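Local coordinates for SRPBCC family protein (Bacillus thuringiensis serovar konkukian, PDB 3F08), which is of unknown function but has a Bet v 1-like fold and probably binds a hydrophobic ligand, at residues His3-Ser7 and Val121-Ser126; Pro32-Ser36 and Leu48-Asp52. The protein carries 5 engineered substitutions. All coordinates share one frame; numbering follows the deposited sequence.

Contact 1. Residues His3-Ser7 and Val121-Ser126. Engineered in segment 121-126: V121 (natural residue Phe).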
# COMPACT_ATOMS: atom_id res chain seq x y z
N HIS B 3 4.32 -1.79 24.07
CA HIS B 3 3.34 -1.21 23.16
C HIS B 3 2.79 0.10 23.70
O HIS B 3 2.90 0.39 24.89
CB HIS B 3 2.17 -2.17 22.96
CG HIS B 3 1.48 -2.55 24.23
ND1 HIS B 3 2.04 -3.40 25.16
CD2 HIS B 3 0.28 -2.18 24.73
CE1 HIS B 3 1.21 -3.53 26.18
NE2 HIS B 3 0.14 -2.80 25.95
N THR B 4 2.19 0.90 22.82
CA THR B 4 1.60 2.15 23.25
C THR B 4 0.57 2.58 22.21
O THR B 4 0.65 2.18 21.05
CB THR B 4 2.67 3.26 23.44
OG1 THR B 4 2.09 4.35 24.16
CG2 THR B 4 3.17 3.77 22.09
N THR B 5 -0.40 3.37 22.64
CA THR B 5 -1.43 3.84 21.74
C THR B 5 -1.95 5.18 22.23
O THR B 5 -1.96 5.46 23.43
CB THR B 5 -2.63 2.89 21.69
OG1 THR B 5 -2.20 1.59 21.31
CG2 THR B 5 -3.66 3.39 20.69
N THR B 6 -2.35 6.02 21.29
CA THR B 6 -2.92 7.30 21.66
C THR B 6 -4.02 7.56 20.64
O THR B 6 -3.94 7.13 19.49
CB THR B 6 -1.88 8.45 21.64
OG1 THR B 6 -2.48 9.62 22.20
CG2 THR B 6 -1.42 8.75 20.23
N SER B 7 -5.06 8.25 21.08
CA SER B 7 -6.18 8.54 20.21
C SER B 7 -6.62 9.98 20.36
O SER B 7 -6.33 10.62 21.37
CB SER B 7 -7.34 7.60 20.55
OG SER B 7 -8.52 8.02 19.90
N VAL B 121 7.83 7.13 21.96
CA VAL B 121 6.92 6.76 20.89
C VAL B 121 5.56 7.45 21.06
O VAL B 121 5.02 8.00 20.12
CB VAL B 121 6.73 5.23 20.84
CG1 VAL B 121 5.69 4.86 19.80
CG2 VAL B 121 8.06 4.57 20.50
N HIS B 122 5.03 7.43 22.28
CA HIS B 122 3.75 8.07 22.55
C HIS B 122 3.86 9.56 22.23
O HIS B 122 2.92 10.16 21.72
CB HIS B 122 3.34 7.86 24.01
CG HIS B 122 1.96 8.35 24.33
ND1 HIS B 122 1.68 9.68 24.56
CD2 HIS B 122 0.79 7.69 24.44
CE1 HIS B 122 0.39 9.81 24.81
NE2 HIS B 122 -0.17 8.62 24.74
N GLY B 123 5.01 10.15 22.55
CA GLY B 123 5.22 11.57 22.28
C GLY B 123 5.17 11.86 20.79
O GLY B 123 4.67 12.89 20.36
N ILE B 124 5.71 10.94 20.00
CA ILE B 124 5.71 11.10 18.55
C ILE B 124 4.28 11.04 18.01
O ILE B 124 3.88 11.87 17.20
CB ILE B 124 6.56 10.01 17.89
CG1 ILE B 124 8.02 10.18 18.32
CG2 ILE B 124 6.44 10.10 16.36
CD1 ILE B 124 8.95 9.10 17.77
N TYR B 125 3.51 10.06 18.47
CA TYR B 125 2.13 9.92 18.02
C TYR B 125 1.29 11.12 18.44
O TYR B 125 0.49 11.64 17.66
CB TYR B 125 1.50 8.65 18.60
CG TYR B 125 2.17 7.36 18.20
CD1 TYR B 125 3.09 7.31 17.15
CD2 TYR B 125 1.84 6.17 18.84
CE1 TYR B 125 3.67 6.10 16.75
CE2 TYR B 125 2.41 4.96 18.46
CZ TYR B 125 3.32 4.93 17.42
OH TYR B 125 3.86 3.71 17.04
N SER B 126 1.46 11.55 19.69
CA SER B 126 0.71 12.67 20.23
C SER B 126 1.01 13.99 19.51
O SER B 126 0.12 14.82 19.33
CB SER B 126 0.99 12.82 21.72
OG SER B 126 0.42 14.02 22.20
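T4 and T6 of strand 3-7 face helix segment 121-126, whose axis runs nearly parallel to the strand, 22° from it and 8.2 Å away at closest approach. In register T4 lies over H122 and T6 over S126, and no hydrogen bond joins the segments. Each threonine holds its hydroxyl anti to the backbone N (T4 chi1 -166°), which leaves the methyl between N and the carbonyl carbon and directs it at the helix. T4 CG2 meets CG1 of V121, an engineered residue, at 3.6 Å and also approaches Y125 CE2. T6 CG2 packs closely on Y125 CB, 3.3 Å away. Beta-branched threonine suits the place, a compact methyl filling the interface beside a polar branch. The H122 side chain crosses both threonines at about a right angle, its ring lying between them: T4 OG1 lies in the ring plane at the edge, 3.6 Å from H122 CD2, while T6 CB is 3.5 Å from H122 NE2. Y125 is buried: its ring stacks with W103 and its hydroxyl is hydrogen-bonded to Y84 and S86. An edge strand covered by the long C-terminal helix in the concavity of an antiparallel sheet is the helix-grip architecture of the Bet v 1-like fold.

Contact 2. Residues Pro32-Ser36 and Leu48-Asp52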
# COMPACT_ATOMS: atom_id res chain seq x y z
N PRO B 32 4.25 19.09 9.74
CA PRO B 32 5.16 20.21 9.45
C PRO B 32 6.66 19.91 9.57
O PRO B 32 7.47 20.46 8.83
CB PRO B 32 4.71 21.29 10.43
CG PRO B 32 3.23 21.01 10.57
CD PRO B 32 3.23 19.50 10.72
N TYR B 33 7.03 19.04 10.50
CA TYR B 33 8.44 18.72 10.70
C TYR B 33 9.00 17.68 9.74
O TYR B 33 10.15 17.26 9.86
CB TYR B 33 8.66 18.28 12.15
CG TYR B 33 7.48 17.55 12.74
CD1 TYR B 33 7.38 16.16 12.65
CD2 TYR B 33 6.47 18.24 13.40
CE1 TYR B 33 6.30 15.48 13.22
CE2 TYR B 33 5.38 17.58 13.96
CZ TYR B 33 5.30 16.20 13.87
OH TYR B 33 4.26 15.53 14.47
N ILE B 34 8.18 17.26 8.78
CA ILE B 34 8.60 16.32 7.75
C ILE B 34 8.41 17.06 6.42
O ILE B 34 7.43 16.83 5.71
CB ILE B 34 7.70 15.07 7.71
CG1 ILE B 34 7.63 14.42 9.09
CG2 ILE B 34 8.27 14.07 6.69
CD1 ILE B 34 8.95 13.91 9.60
N PRO B 35 9.36 17.94 6.07
CA PRO B 35 9.29 18.72 4.83
C PRO B 35 9.06 17.91 3.55
O PRO B 35 8.25 18.28 2.71
CB PRO B 35 10.63 19.46 4.79
CG PRO B 35 11.08 19.47 6.22
CD PRO B 35 10.67 18.12 6.72
N SER B 36 9.77 16.80 3.41
CA SER B 36 9.63 16.01 2.19
C SER B 36 9.60 14.50 2.41
O SER B 36 10.13 13.99 3.39
CB SER B 36 10.75 16.39 1.22
OG SER B 36 10.63 15.69 -0.00
N LEU B 48 11.61 9.60 4.54
CA LEU B 48 11.19 10.83 5.19
C LEU B 48 12.39 11.67 5.58
O LEU B 48 13.31 11.20 6.24
CB LEU B 48 10.38 10.50 6.44
CG LEU B 48 9.31 9.43 6.24
CD1 LEU B 48 8.73 9.04 7.59
CD2 LEU B 48 8.24 9.95 5.29
N ALA B 49 12.38 12.93 5.18
CA ALA B 49 13.48 13.82 5.53
C ALA B 49 13.01 14.84 6.55
O ALA B 49 11.95 15.44 6.39
CB ALA B 49 13.99 14.53 4.28
N ASN B 50 13.78 15.03 7.62
CA ASN B 50 13.42 16.03 8.62
C ASN B 50 14.19 17.28 8.21
O ASN B 50 15.01 17.23 7.30
CB ASN B 50 13.83 15.57 10.02
CG ASN B 50 15.32 15.35 10.17
OD1 ASN B 50 15.80 14.96 11.24
ND2 ASN B 50 16.07 15.62 9.11
N PRO B 51 13.93 18.43 8.86
CA PRO B 51 14.66 19.64 8.48
C PRO B 51 16.18 19.48 8.40
O PRO B 51 16.81 20.10 7.55
CB PRO B 51 14.22 20.65 9.54
CG PRO B 51 12.81 20.25 9.79
CD PRO B 51 12.91 18.74 9.88
N ASP B 52 16.75 18.65 9.28
CA ASP B 52 18.19 18.39 9.32
C ASP B 52 18.75 17.93 7.99
O ASP B 52 19.88 18.23 7.63
CB ASP B 52 18.52 17.27 10.32
CG ASP B 52 18.62 17.76 11.73
OD1 ASP B 52 19.21 18.84 11.95
OD2 ASP B 52 18.13 17.04 12.63
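I34 and P35 pack against A49 where the loop leading into strand 36-40 crosses the end of strand 45-49, at the edge of the Bet v 1-like sheet. The polar part is one backbone hydrogen bond: A49 N donates to S36 O at 3.1 Å, almost straight at 176°. The rest consists of carbonyl oxygens against carbon and of apolar side chains. A49 O points into the opposite loop, 3.7 Å from I34 CA and closer still to P35 CD. Y33 O does the same in the other direction, lying 3.7 Å from N50 CA and near the ring of P51. The backbones themselves come close here, with the CA atoms of I34 and N50 4.9 Å apart, and the single methyl of A49 adds little bulk beside S36 O. Among the apolar contacts, I34 turns CG2 anti to its own N (CG1 at chi1 -54°), which sets that methyl beside the carbonyl carbon and 4.2 Å from L48 CB. L48 itself is buried and also touches E58 on the neighbouring strand. Proline suits positions 35 and 51 because its ring holds phi near -50° and its CD carries CH groups where another residue would have an amide hydrogen. The side chains of P35 and P51 cross at about a right angle, their CD atoms 3.9 Å apart, and P51 CD also lies 3.1 Å from Y33 O.

How the contacts relate
From the N terminus, strand 3-10 comes first, and contact 1 joins it to helix 114-137 near the other end of the chain, closing a loop of 113 intervening residues. Contact 2 is nested within that loop and closes a much shorter one: the chain leaves 32-36, passes through strand 36-40, turns, and returns along strand 45-49 to 48-52. Strands 3-10 and 36-40 are the outermost strands of the seven-stranded sheet, so within this chain the contacts lie at its two outer margins. Their centres lie 19 Å apart and they do not touch. Helix 114-137 links them indirectly, since beyond contact 1 its D127 and A131 meet Y33 and P32.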